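Local coordinates for protein glucose-6-phosphate isomerase (Chlamydia trachomatis D/UW-3/CX, PDB 6OTU) that catalyses the reversible isomerisation of glucose-6-phosphate to fructose-6-phosphate, at residues S418-S422 with S423-F427; Q463-P466 with R467-G470; A474-E477 with H478-F482; D301-A304 with L305-K308. All blocks are in the same frame, centred on the assembly; numbering follows the deposited sequence.

Contact 1: residues S418-S422 with S423-F427; sequences SGSSS and SQKLF. With ACT (acetate ion), chain D.
Between Ser421 and Gln424 the chain swings from a short, weakly bonded strand into helix 422-439, and Lys425 N bonds back to Ser421 O at 3.0 Å as the first turn closes. This is a capping box. Ser421, the N-cap, takes the amide of Gln424 on its hydroxyl (Gln424 N to Ser421 OG 3.2 Å), and Gln424 returns the favour by accepting Ser421 N on OE1 at 2.8 Å. Ser421 OG is tucked between its own backbone N and carbonyl carbon (chi1 81°), which turns it to the helix N-H. The Gln424 chain runs extended past CG, passing Ser421 OG, and the donor to OE1 sits 26° off the amide plane. Lys425 reaches back toward Ser420; its last torsion bends, and NZ gives a hydrogen bond to Ser420 OG (2.9 Å), with further bonds to Leu417 O and a water shared with Ser422 OG. Asp414 accepts from Ser422 N and bonds Ser423 OG, which Asn409 ND2 also bonds. Met511 of the second subunit packs on Ser420 and Gln424, placing the cap at the dimer interface. Ser418 OG donates to atom O of an acetate, probably from the crystallisation liquor, at 2.6 Å.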
ATOM      1  N   SER A 418      31.327   8.802  -5.282  1.00 49.26           N
ATOM      2  CA  SER A 418      31.977   8.925  -3.973  1.00 51.61           C
ATOM      3  C   SER A 418      32.429   7.577  -3.409  1.00 51.35           C
ATOM      4  O   SER A 418      32.361   7.333  -2.203  1.00 52.43           O
ATOM      5  CB  SER A 418      31.081   9.659  -2.976  1.00 56.65           C
ATOM      6  OG  SER A 418      30.463  10.777  -3.591  1.00 66.96           O
ATOM      7  N   GLY A 419      32.930   6.705  -4.281  1.00 51.73           N
ATOM      8  CA  GLY A 419      33.503   5.445  -3.853  1.00 50.93           C
ATOM      9  C   GLY A 419      32.545   4.273  -3.741  1.00 51.62           C
ATOM     10  O   GLY A 419      32.978   3.185  -3.340  1.00 43.50           O
ATOM     11  N   SER A 420      31.263   4.439  -4.073  1.00 46.60           N
ATOM     12  CA  SER A 420      30.367   3.292  -3.991  1.00 44.30           C
ATOM     13  C   SER A 420      29.325   3.331  -5.105  1.00 47.11           C
ATOM     14  O   SER A 420      28.985   4.394  -5.639  1.00 38.14           O
ATOM     15  CB  SER A 420      29.675   3.210  -2.625  1.00 42.72           C
ATOM     16  OG  SER A 420      28.770   4.286  -2.446  1.00 47.26           O
ATOM     17  N   SER A 421      28.834   2.147  -5.454  1.00 44.15           N
ATOM     18  CA  SER A 421      27.731   2.029  -6.385  1.00 40.30           C
ATOM     19  C   SER A 421      26.412   2.290  -5.667  1.00 40.21           C
ATOM     20  O   SER A 421      26.315   2.217  -4.437  1.00 38.57           O
ATOM     21  CB  SER A 421      27.714   0.644  -7.016  1.00 40.71           C
ATOM     22  OG  SER A 421      27.097  -0.281  -6.136  1.00 45.46           O
ATOM     23  N   SER A 422      25.382   2.584  -6.464  1.00 42.43           N
ATOM     24  CA  SER A 422      24.051   2.824  -5.918  1.00 36.19           C
ATOM     25  C   SER A 422      23.419   1.546  -5.364  1.00 37.52           C
ATOM     26  O   SER A 422      22.678   1.607  -4.379  1.00 45.80           O
ATOM     27  CB  SER A 422      23.160   3.451  -6.992  1.00 39.63           C
ATOM     28  OG  SER A 422      23.423   4.844  -7.118  1.00 42.37           O
ATOM     29  N   SER A 423      23.693   0.384  -5.963  1.00 34.53           N
ATOM     30  CA  SER A 423      23.293  -0.863  -5.318  1.00 34.02           C
ATOM     31  C   SER A 423      23.817  -0.926  -3.884  1.00 36.95           C
ATOM     32  O   SER A 423      23.076  -1.298  -2.961  1.00 35.15           O
ATOM     33  CB  SER A 423      23.781  -2.069  -6.127  1.00 37.58           C
ATOM     34  OG  SER A 423      23.039  -2.220  -7.329  1.00 43.43           O
ATOM     35  N   GLN A 424      25.079  -0.530  -3.672  1.00 34.68           N
ATOM     36  CA  GLN A 424      25.642  -0.515  -2.322  1.00 39.15           C
ATOM     37  C   GLN A 424      24.955   0.527  -1.444  1.00 37.88           C
ATOM     38  O   GLN A 424      24.574   0.237  -0.307  1.00 44.66           O
ATOM     39  CB  GLN A 424      27.155  -0.268  -2.378  1.00 41.50           C
ATOM     40  CG  GLN A 424      27.902  -1.339  -3.165  1.00 36.00           C
ATOM     41  CD  GLN A 424      29.372  -0.994  -3.409  1.00 52.16           C
ATOM     42  OE1 GLN A 424      29.726   0.140  -3.749  1.00 45.33           O
ATOM     43  NE2 GLN A 424      30.232  -1.984  -3.237  1.00 48.35           N
ATOM     44  N   LYS A 425      24.777   1.745  -1.952  1.00 37.21           N
ATOM     45  CA  LYS A 425      24.055   2.751  -1.177  1.00 35.50           C
ATOM     46  C   LYS A 425      22.658   2.265  -0.789  1.00 36.54           C
ATOM     47  O   LYS A 425      22.214   2.474   0.344  1.00 33.34           O
ATOM     48  CB  LYS A 425      23.978   4.057  -1.966  1.00 38.06           C
ATOM     49  CG  LYS A 425      25.330   4.713  -2.247  1.00 39.28           C
ATOM     50  CD  LYS A 425      25.139   5.994  -3.048  1.00 37.44           C
ATOM     51  CE  LYS A 425      26.448   6.723  -3.264  1.00 38.66           C
ATOM     52  NZ  LYS A 425      27.279   6.037  -4.277  1.00 38.48           N
ATOM     53  N   LEU A 426      21.970   1.582  -1.708  1.00 33.30           N
ATOM     54  CA  LEU A 426      20.661   1.008  -1.416  1.00 32.60           C
ATOM     55  C   LEU A 426      20.708   0.046  -0.228  1.00 36.00           C
ATOM     56  O   LEU A 426      19.919   0.167   0.720  1.00 34.37           O
ATOM     57  CB  LEU A 426      20.131   0.299  -2.658  1.00 32.43           C
ATOM     58  CG  LEU A 426      18.763  -0.346  -2.511  1.00 43.01           C
ATOM     59  CD1 LEU A 426      17.716   0.741  -2.340  1.00 31.54           C
ATOM     60  CD2 LEU A 426      18.466  -1.242  -3.722  1.00 38.22           C
ATOM     61  N   PHE A 427      21.624  -0.926  -0.257  1.00 38.87           N
ATOM     62  CA  PHE A 427      21.695  -1.886   0.840  1.00 40.55           C
ATOM     63  C   PHE A 427      22.103  -1.216   2.149  1.00 42.55           C
ATOM     64  O   PHE A 427      21.531  -1.512   3.210  1.00 39.26           O
ATOM     65  CB  PHE A 427      22.671  -3.012   0.504  1.00 42.83           C
ATOM     66  CG  PHE A 427      22.579  -4.162   1.449  1.00 49.35           C
ATOM     67  CD1 PHE A 427      21.390  -4.865   1.580  1.00 50.34           C
ATOM     68  CD2 PHE A 427      23.660  -4.533   2.222  1.00 52.03           C
ATOM     69  CE1 PHE A 427      21.286  -5.923   2.459  1.00 47.70           C
ATOM     70  CE2 PHE A 427      23.556  -5.587   3.099  1.00 49.27           C
ATOM     71  CZ  PHE A 427      22.362  -6.279   3.216  1.00 47.83           C
TER
HETATM   72  C   ACT D 603      27.185  12.150  -5.107  1.00 74.30           C
HETATM   73  O   ACT D 603      28.311  11.649  -4.800  1.00 71.97           O
HETATM   74  OXT ACT D 603      26.084  12.035  -4.501  1.00 78.27           O
HETATM   75  CH3 ACT D 603      27.129  13.031  -6.415  1.00 67.19           C
HETATM   76  O   HOH W   1      26.316   5.687  -6.757  1.00 35.26           O

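Contact 2: residues Q463-P466 with R467-G470; sequences QLSP and RIAG
At Ser465 and Ile468, whose CA atoms lie 5.1 Å apart, the extended chain leaving strand 456-461 turns into helix 466-487, with Ser465 as N-cap and Pro466 as the first helical residue. Two backbone bonds close the opening turn: Ala469 N reaches Ser465 O at 2.8 Å, and Gly470 N reaches Pro466 O at 3.0 Å. Proline suits this place, since a first-turn residue needs no amide hydrogen for the helix. The cap itself is nearly straight, Ile468 N pointing at Ser465 OG over 3.1 Å with an angle of 168° at the hydrogen. Chi1 of 64° holds that hydroxyl over the backbone, where it meets the N-H of Ile468 in the first turn. Ile468 lays CG1 alongside the same oxygen, 3.4 Å from Ser465 OG, and also against Gln463 O, so its aliphatic branch covers the flank of the capping bond.

Leu464 turns CD1 back toward the helix, touching Ile468 CG2 and Ala469 CB in loose apolar contact. Leu464 and Ile468 both rest on Phe406 of the neighbouring parallel strand 401-406, while Pro466 and Ala469 pack on Met171 of helix 162-172. The turn thus joins the sheet to the helices around it. Ala469 CB lies 3.2 Å from Ser465 O, the oxygen that its own N also binds.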
ATOM      1  N   GLN A 463      20.733 -11.636  -5.411  1.00 39.45           N
ATOM      2  CA  GLN A 463      20.118 -10.921  -6.513  1.00 37.29           C
ATOM      3  C   GLN A 463      18.723 -11.488  -6.692  1.00 31.73           C
ATOM      4  O   GLN A 463      18.512 -12.689  -6.520  1.00 34.43           O
ATOM      5  CB  GLN A 463      20.963 -11.061  -7.792  1.00 32.73           C
ATOM      6  CG  GLN A 463      20.472 -10.328  -9.023  1.00 35.87           C
ATOM      7  CD  GLN A 463      21.189 -10.770 -10.298  1.00 37.92           C
ATOM      8  OE1 GLN A 463      21.238 -11.959 -10.610  1.00 47.46           O
ATOM      9  NE2 GLN A 463      21.754  -9.816 -11.031  1.00 33.65           N
ATOM     10  N   LEU A 464      17.773 -10.607  -6.967  1.00 32.81           N
ATOM     11  CA  LEU A 464      16.427 -11.036  -7.292  1.00 31.04           C
ATOM     12  C   LEU A 464      16.449 -11.748  -8.639  1.00 39.64           C
ATOM     13  O   LEU A 464      17.059 -11.273  -9.598  1.00 38.39           O
ATOM     14  CB  LEU A 464      15.477  -9.830  -7.314  1.00 33.75           C
ATOM     15  CG  LEU A 464      13.978 -10.062  -7.561  1.00 33.73           C
ATOM     16  CD1 LEU A 464      13.401 -11.112  -6.614  1.00 30.10           C
ATOM     17  CD2 LEU A 464      13.196  -8.762  -7.458  1.00 35.29           C
ATOM     18  N   SER A 465      15.798 -12.899  -8.700  1.00 43.21           N
ATOM     19  CA  SER A 465      15.798 -13.737  -9.890  1.00 40.13           C
ATOM     20  C   SER A 465      14.487 -14.509  -9.908  1.00 38.38           C
ATOM     21  O   SER A 465      13.720 -14.465  -8.940  1.00 35.28           O
ATOM     22  CB  SER A 465      16.989 -14.697  -9.880  1.00 38.05           C
ATOM     23  OG  SER A 465      16.871 -15.592  -8.783  1.00 35.59           O
ATOM     24  N   PRO A 466      14.188 -15.203 -11.012  1.00 41.29           N
ATOM     25  CA  PRO A 466      13.023 -16.113 -10.980  1.00 43.19           C
ATOM     26  C   PRO A 466      13.066 -17.084  -9.811  1.00 40.36           C
ATOM     27  O   PRO A 466      12.074 -17.231  -9.091  1.00 33.89           O
ATOM     28  CB  PRO A 466      13.106 -16.832 -12.336  1.00 35.61           C
ATOM     29  CG  PRO A 466      13.741 -15.827 -13.235  1.00 38.39           C
ATOM     30  CD  PRO A 466      14.708 -15.022 -12.378  1.00 36.05           C
ATOM     31  N   ARG A 467      14.204 -17.745  -9.593  1.00 39.74           N
ATOM     32  CA  ARG A 467      14.309 -18.715  -8.504  1.00 35.20           C
ATOM     33  C   ARG A 467      14.073 -18.050  -7.151  1.00 39.41           C
ATOM     34  O   ARG A 467      13.256 -18.519  -6.345  1.00 36.35           O
ATOM     35  CB  ARG A 467      15.682 -19.389  -8.535  1.00 36.20           C
ATOM     36  CG  ARG A 467      15.849 -20.404  -7.430  1.00 39.81           C
ATOM     37  CD  ARG A 467      17.087 -21.269  -7.580  1.00 44.92           C
ATOM     38  NE  ARG A 467      17.146 -22.234  -6.483  1.00 47.71           N
ATOM     39  CZ  ARG A 467      16.894 -23.535  -6.607  1.00 48.12           C
ATOM     40  NH1 ARG A 467      16.583 -24.053  -7.797  1.00 45.72           N
ATOM     41  NH2 ARG A 467      16.971 -24.326  -5.542  1.00 47.32           N
ATOM     42  N   ILE A 468      14.765 -16.930  -6.903  1.00 41.71           N
ATOM     43  CA  ILE A 468      14.652 -16.230  -5.627  1.00 39.44           C
ATOM     44  C   ILE A 468      13.238 -15.681  -5.432  1.00 42.08           C
ATOM     45  O   ILE A 468      12.699 -15.709  -4.318  1.00 32.41           O
ATOM     46  CB  ILE A 468      15.721 -15.123  -5.535  1.00 43.26           C
ATOM     47  CG1 ILE A 468      17.119 -15.732  -5.430  1.00 35.20           C
ATOM     48  CG2 ILE A 468      15.444 -14.205  -4.348  1.00 33.55           C
ATOM     49  CD1 ILE A 468      17.382 -16.465  -4.118  1.00 35.25           C
ATOM     50  N   ALA A 469      12.617 -15.169  -6.502  1.00 38.17           N
ATOM     51  CA  ALA A 469      11.213 -14.769  -6.422  1.00 38.20           C
ATOM     52  C   ALA A 469      10.338 -15.928  -5.964  1.00 37.93           C
ATOM     53  O   ALA A 469       9.468 -15.757  -5.100  1.00 34.51           O
ATOM     54  CB  ALA A 469      10.720 -14.243  -7.772  1.00 38.73           C
ATOM     55  N   GLY A 470      10.564 -17.120  -6.521  1.00 32.39           N
ATOM     56  CA  GLY A 470       9.802 -18.285  -6.095  1.00 32.29           C
ATOM     57  C   GLY A 470      10.060 -18.664  -4.648  1.00 32.12           C
ATOM     58  O   GLY A 470       9.139 -19.040  -3.924  1.00 32.58           O
TER

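Contact 3: residues A474-E477 with H478-F482; sequences AFYE and HKFAF
Helix 466-487 runs through the buried middle of the subunit, and Tyr476 and Phe480, one turn apart on it, carry the side-chain part of this contact. Their rings meet obliquely, planes at 37° and centroids 5.8 Å apart, with Tyr476 CD1 touching Phe480 CZ at 3.7 Å. Lys479 runs beside the tyrosine, pointing the same way, its CD against CD1 and CE1 of that ring. CG of Lys479 is turned opposite its backbone N (chi1 172°) and the rest of the chain is extended, which carries NZ out along Tyr476 to a shared partner: Glu402 forms a salt bridge with Lys479 NZ and a hydrogen bond with Tyr476 OH. Glu477 leaves the helix in another direction and forms a salt bridge with Arg112. Regular backbone bonds run underneath, such as His478 N to Ala474 O at 2.9 Å. The imidazole of His478 lies against the preceding turn, CD2 being 3.3 Å from Ala474 O. The Phe480 side chain is about 9 Å from that of Glu355, probably the proton donor of the active site. His478 NE2 is hydrogen-bonded to Asp301 OD1, and a water bonds His478 ND1 at 3.0 Å and gives a weak bond to Glu477 O.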
ATOM      1  N   ALA A 474       7.204 -18.607  -1.623  1.00 30.62           N
ATOM      2  CA  ALA A 474       6.911 -19.762  -0.781  1.00 30.76           C
ATOM      3  C   ALA A 474       7.237 -19.472   0.680  1.00 31.92           C
ATOM      4  O   ALA A 474       6.536 -19.942   1.586  1.00 33.82           O
ATOM      5  CB  ALA A 474       7.691 -21.000  -1.272  1.00 33.57           C
ATOM      6  N   PHE A 475       8.292 -18.695   0.917  1.00 30.67           N
ATOM      7  CA  PHE A 475       8.656 -18.278   2.261  1.00 30.60           C
ATOM      8  C   PHE A 475       7.480 -17.664   3.002  1.00 40.86           C
ATOM      9  O   PHE A 475       7.191 -18.032   4.144  1.00 37.84           O
ATOM     10  CB  PHE A 475       9.799 -17.282   2.175  1.00 30.72           C
ATOM     11  CG  PHE A 475      10.119 -16.624   3.463  1.00 30.65           C
ATOM     12  CD1 PHE A 475      10.820 -17.307   4.448  1.00 36.11           C
ATOM     13  CD2 PHE A 475       9.765 -15.299   3.685  1.00 34.16           C
ATOM     14  CE1 PHE A 475      11.150 -16.684   5.652  1.00 35.54           C
ATOM     15  CE2 PHE A 475      10.085 -14.669   4.881  1.00 30.20           C
ATOM     16  CZ  PHE A 475      10.788 -15.355   5.862  1.00 38.67           C
ATOM     17  N   TYR A 476       6.800 -16.707   2.365  1.00 29.66           N
ATOM     18  CA  TYR A 476       5.710 -16.013   3.033  1.00 41.90           C
ATOM     19  C   TYR A 476       4.467 -16.887   3.104  1.00 39.23           C
ATOM     20  O   TYR A 476       3.730 -16.839   4.097  1.00 44.03           O
ATOM     21  CB  TYR A 476       5.421 -14.682   2.329  1.00 28.91           C
ATOM     22  CG  TYR A 476       6.240 -13.544   2.900  1.00 28.83           C
ATOM     23  CD1 TYR A 476       5.898 -12.979   4.121  1.00 28.64           C
ATOM     24  CD2 TYR A 476       7.386 -13.065   2.245  1.00 29.03           C
ATOM     25  CE1 TYR A 476       6.649 -11.953   4.669  1.00 31.23           C
ATOM     26  CE2 TYR A 476       8.150 -12.042   2.790  1.00 29.03           C
ATOM     27  CZ  TYR A 476       7.771 -11.485   4.005  1.00 33.46           C
ATOM     28  OH  TYR A 476       8.486 -10.452   4.581  1.00 32.62           O
ATOM     29  N   GLU A 477       4.220 -17.701   2.073  1.00 38.31           N
ATOM     30  CA  GLU A 477       3.118 -18.658   2.147  1.00 38.95           C
ATOM     31  C   GLU A 477       3.253 -19.528   3.389  1.00 36.94           C
ATOM     32  O   GLU A 477       2.290 -19.712   4.134  1.00 29.76           O
ATOM     33  CB  GLU A 477       3.058 -19.525   0.881  1.00 29.86           C
ATOM     34  CG  GLU A 477       2.681 -18.730  -0.368  1.00 35.54           C
ATOM     35  CD  GLU A 477       2.554 -19.586  -1.617  1.00 42.61           C
ATOM     36  OE1 GLU A 477       2.969 -20.776  -1.594  1.00 43.71           O
ATOM     37  OE2 GLU A 477       2.014 -19.068  -2.625  1.00 42.22           O
ATOM     38  N   HIS A 478       4.461 -20.024   3.662  1.00 30.90           N
ATOM     39  CA  HIS A 478       4.639 -20.894   4.821  1.00 33.38           C
ATOM     40  C   HIS A 478       4.700 -20.124   6.137  1.00 35.93           C
ATOM     41  O   HIS A 478       4.220 -20.635   7.159  1.00 35.34           O
ATOM     42  CB  HIS A 478       5.881 -21.756   4.619  1.00 31.35           C
ATOM     43  CG  HIS A 478       5.722 -22.688   3.469  1.00 35.97           C
ATOM     44  ND1 HIS A 478       4.515 -23.292   3.191  1.00 36.81           N
ATOM     45  CD2 HIS A 478       6.571 -23.067   2.489  1.00 35.26           C
ATOM     46  CE1 HIS A 478       4.640 -24.035   2.106  1.00 34.36           C
ATOM     47  NE2 HIS A 478       5.878 -23.918   1.664  1.00 36.22           N
ATOM     48  N   LYS A 479       5.265 -18.911   6.135  1.00 33.72           N
ATOM     49  CA  LYS A 479       5.172 -18.048   7.309  1.00 37.99           C
ATOM     50  C   LYS A 479       3.729 -17.926   7.783  1.00 37.24           C
ATOM     51  O   LYS A 479       3.431 -18.134   8.962  1.00 31.57           O
ATOM     52  CB  LYS A 479       5.732 -16.653   7.015  1.00 29.56           C
ATOM     53  CG  LYS A 479       5.462 -15.701   8.175  1.00 29.41           C
ATOM     54  CD  LYS A 479       5.726 -14.254   7.847  1.00 36.85           C
ATOM     55  CE  LYS A 479       5.699 -13.427   9.120  1.00 41.27           C
ATOM     56  NZ  LYS A 479       5.611 -11.986   8.810  1.00 52.08           N
ATOM     57  N   PHE A 480       2.820 -17.582   6.870  1.00 36.99           N
ATOM     58  CA  PHE A 480       1.433 -17.363   7.268  1.00 35.70           C
ATOM     59  C   PHE A 480       0.766 -18.672   7.676  1.00 39.01           C
ATOM     60  O   PHE A 480      -0.025 -18.702   8.628  1.00 35.94           O
ATOM     61  CB  PHE A 480       0.677 -16.676   6.130  1.00 29.00           C
ATOM     62  CG  PHE A 480       1.250 -15.327   5.764  1.00 30.02           C
ATOM     63  CD1 PHE A 480       1.593 -14.414   6.748  1.00 33.12           C
ATOM     64  CD2 PHE A 480       1.453 -14.974   4.441  1.00 33.60           C
ATOM     65  CE1 PHE A 480       2.133 -13.165   6.417  1.00 37.39           C
ATOM     66  CE2 PHE A 480       1.989 -13.724   4.104  1.00 35.78           C
ATOM     67  CZ  PHE A 480       2.325 -12.827   5.085  1.00 30.97           C
ATOM     68  N   ALA A 481       1.095 -19.768   6.981  1.00 29.89           N
ATOM     69  CA  ALA A 481       0.588 -21.083   7.365  1.00 31.17           C
ATOM     70  C   ALA A 481       1.049 -21.471   8.764  1.00 30.63           C
ATOM     71  O   ALA A 481       0.265 -21.997   9.563  1.00 33.43           O
ATOM     72  CB  ALA A 481       1.035 -22.141   6.346  1.00 32.34           C
ATOM     73  N   PHE A 482       2.330 -21.238   9.073  1.00 31.55           N
ATOM     74  CA  PHE A 482       2.824 -21.575  10.400  1.00 36.43           C
ATOM     75  C   PHE A 482       2.124 -20.728  11.459  1.00 38.66           C
ATOM     76  O   PHE A 482       1.775 -21.233  12.533  1.00 36.95           O
ATOM     77  CB  PHE A 482       4.344 -21.404  10.470  1.00 31.20           C
ATOM     78  CG  PHE A 482       5.140 -22.607   9.979  1.00 38.56           C
ATOM     79  CD1 PHE A 482       4.864 -23.887  10.440  1.00 36.89           C
ATOM     80  CD2 PHE A 482       6.191 -22.439   9.075  1.00 31.66           C
ATOM     81  CE1 PHE A 482       5.600 -24.985  10.004  1.00 32.64           C
ATOM     82  CE2 PHE A 482       6.935 -23.536   8.636  1.00 43.64           C
ATOM     83  CZ  PHE A 482       6.640 -24.806   9.102  1.00 42.32           C
TER
HETATM   84  O   HOH W   2       1.723 -22.362   2.960  1.00 34.45           O

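Contact 4: residues D301-A304 with L305-K308; sequences DAHA and LTPK
His303 O is gripped twice by Thr306: the hydroxyl OG1 donates to it at 2.7 Å and the amide N at 3.1 Å. The two donors approach differently. OG1 is tilted only 18° from the carbonyl plane, whereas the amide comes from well above it, 47° out. Together they close a type I beta turn from His303 to Thr306, where helix 287-303 gives way to the loop that leads to helix 313-327. The threonine reaches back because OG1 stands beside its own backbone N (chi1 -60°), so one residue supplies both bonds from the same end of the turn.

Leu305, at the third position, holds the preceding turn more lightly. Its N makes a weak bond to Ala302 O at 3.4 Å. The isobutyl group folds back along the helix end, bringing CD2 close to both Asp301 O and Ala302 O, and it also packs on Met84 and Gln88 of helix 80-89, the glutamine donating to Asp301 O as well.

The imidazole of His303 crosses the threonine obliquely, ND1 being 4.0 Å from Thr306 OG1, while its NE2 bonds Leu313 N at the start of the next helix. Asn312 adds bonds to Ala304 O and Thr306 O, so both ends of the connection are stitched together. The last helical carbonyls are thereby supplied with donors from the turn and from its neighbours: the two donors from Thr306 probably satisfy the His303 carbonyl, which has no helical amide to bond four residues on, where Pro307 stands.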
ATOM      1  N   ASP A 301       9.511 -25.113   0.150  1.00 31.33           N
ATOM      2  CA  ASP A 301       8.624 -26.174   0.626  1.00 31.56           C
ATOM      3  C   ASP A 301       9.405 -27.260   1.357  1.00 35.28           C
ATOM      4  O   ASP A 301       9.012 -27.699   2.442  1.00 35.37           O
ATOM      5  CB  ASP A 301       7.849 -26.800  -0.536  1.00 31.65           C
ATOM      6  CG  ASP A 301       6.937 -25.809  -1.252  1.00 42.58           C
ATOM      7  OD1 ASP A 301       6.702 -24.699  -0.721  1.00 41.14           O
ATOM      8  OD2 ASP A 301       6.479 -26.144  -2.366  1.00 34.36           O
ATOM      9  N   ALA A 302      10.511 -27.722   0.768  1.00 32.41           N
ATOM     10  CA  ALA A 302      11.281 -28.765   1.436  1.00 34.09           C
ATOM     11  C   ALA A 302      11.961 -28.225   2.690  1.00 35.45           C
ATOM     12  O   ALA A 302      12.013 -28.907   3.720  1.00 39.72           O
ATOM     13  CB  ALA A 302      12.304 -29.362   0.471  1.00 33.38           C
ATOM     14  N   HIS A 303      12.455 -26.987   2.630  1.00 32.63           N
ATOM     15  CA  HIS A 303      13.195 -26.422   3.753  1.00 41.46           C
ATOM     16  C   HIS A 303      12.291 -26.163   4.954  1.00 39.87           C
ATOM     17  O   HIS A 303      12.761 -26.226   6.098  1.00 38.08           O
ATOM     18  CB  HIS A 303      13.897 -25.140   3.302  1.00 38.70           C
ATOM     19  CG  HIS A 303      14.363 -24.262   4.427  1.00 34.97           C
ATOM     20  ND1 HIS A 303      15.549 -24.473   5.099  1.00 34.94           N
ATOM     21  CD2 HIS A 303      13.814 -23.151   4.973  1.00 31.85           C
ATOM     22  CE1 HIS A 303      15.697 -23.541   6.024  1.00 39.95           C
ATOM     23  NE2 HIS A 303      14.654 -22.730   5.971  1.00 34.91           N
ATOM     24  N   ALA A 304      10.997 -25.891   4.716  1.00 34.97           N
ATOM     25  CA  ALA A 304      10.049 -25.556   5.780  1.00 36.48           C
ATOM     26  C   ALA A 304       9.723 -26.729   6.702  1.00 43.93           C
ATOM     27  O   ALA A 304       9.027 -26.517   7.707  1.00 38.64           O
ATOM     28  CB  ALA A 304       8.747 -25.018   5.187  1.00 31.44           C
ATOM     29  N   LEU A 305      10.186 -27.946   6.379  1.00 32.89           N
ATOM     30  CA  LEU A 305      10.052 -29.116   7.241  1.00 37.44           C
ATOM     31  C   LEU A 305      11.181 -29.240   8.260  1.00 39.11           C
ATOM     32  O   LEU A 305      11.204 -30.215   9.026  1.00 35.68           O
ATOM     33  CB  LEU A 305      10.006 -30.409   6.408  1.00 33.90           C
ATOM     34  CG  LEU A 305       8.774 -30.783   5.578  1.00 43.29           C
ATOM     35  CD1 LEU A 305       7.468 -30.437   6.295  1.00 38.94           C
ATOM     36  CD2 LEU A 305       8.832 -30.134   4.217  1.00 53.35           C
ATOM     37  N   THR A 306      12.119 -28.299   8.266  1.00 33.68           N
ATOM     38  CA  THR A 306      13.236 -28.327   9.200  1.00 42.07           C
ATOM     39  C   THR A 306      12.736 -28.107  10.623  1.00 40.25           C
ATOM     40  O   THR A 306      12.145 -27.065  10.909  1.00 33.64           O
ATOM     41  CB  THR A 306      14.260 -27.260   8.815  1.00 47.97           C
ATOM     42  OG1 THR A 306      14.733 -27.515   7.486  1.00 43.24           O
ATOM     43  CG2 THR A 306      15.437 -27.237   9.798  1.00 34.35           C
ATOM     44  N   PRO A 307      12.981 -29.034  11.547  1.00 44.21           N
ATOM     45  CA  PRO A 307      12.289 -28.967  12.847  1.00 41.05           C
ATOM     46  C   PRO A 307      12.795 -27.889  13.789  1.00 42.02           C
ATOM     47  O   PRO A 307      11.991 -27.380  14.577  1.00 45.98           O
ATOM     48  CB  PRO A 307      12.509 -30.366  13.435  1.00 39.62           C
ATOM     49  CG  PRO A 307      13.039 -31.201  12.301  1.00 36.89           C
ATOM     50  CD  PRO A 307      13.726 -30.287  11.363  1.00 36.14           C
ATOM     51  N   LYS A 308      14.085 -27.540  13.769  1.00 45.01           N
ATOM     52  CA  LYS A 308      14.592 -26.480  14.641  1.00 42.43           C
ATOM     53  C   LYS A 308      14.177 -25.119  14.087  1.00 36.91           C
ATOM     54  O   LYS A 308      14.556 -24.757  12.964  1.00 34.07           O
ATOM     55  CB  LYS A 308      16.114 -26.564  14.795  1.00 35.35           C
TER

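How the contacts relate
Contacts 2 and 3 lie on one helix, 466-487, with centres about 17 Å apart: contact 2 starts it at a serine cap and is only partly buried, while contact 3 is its wholly buried middle, where ring packing and charged pairs take over. Contact 4, the partly buried end of helix 287-303, sits directly against contact 3, through the histidine-aspartate bond and a touch between Phe482 and Ala304. Arg112 also links Asp301 to contact 3. Contact 1 stands apart, about 32 Å from contact 3 between centres, largely buried at the subunit interface. Contacts 1 and 2 solve a helix beginning with hydroxyl caps; contact 4 deals with a helix end, using a threonine.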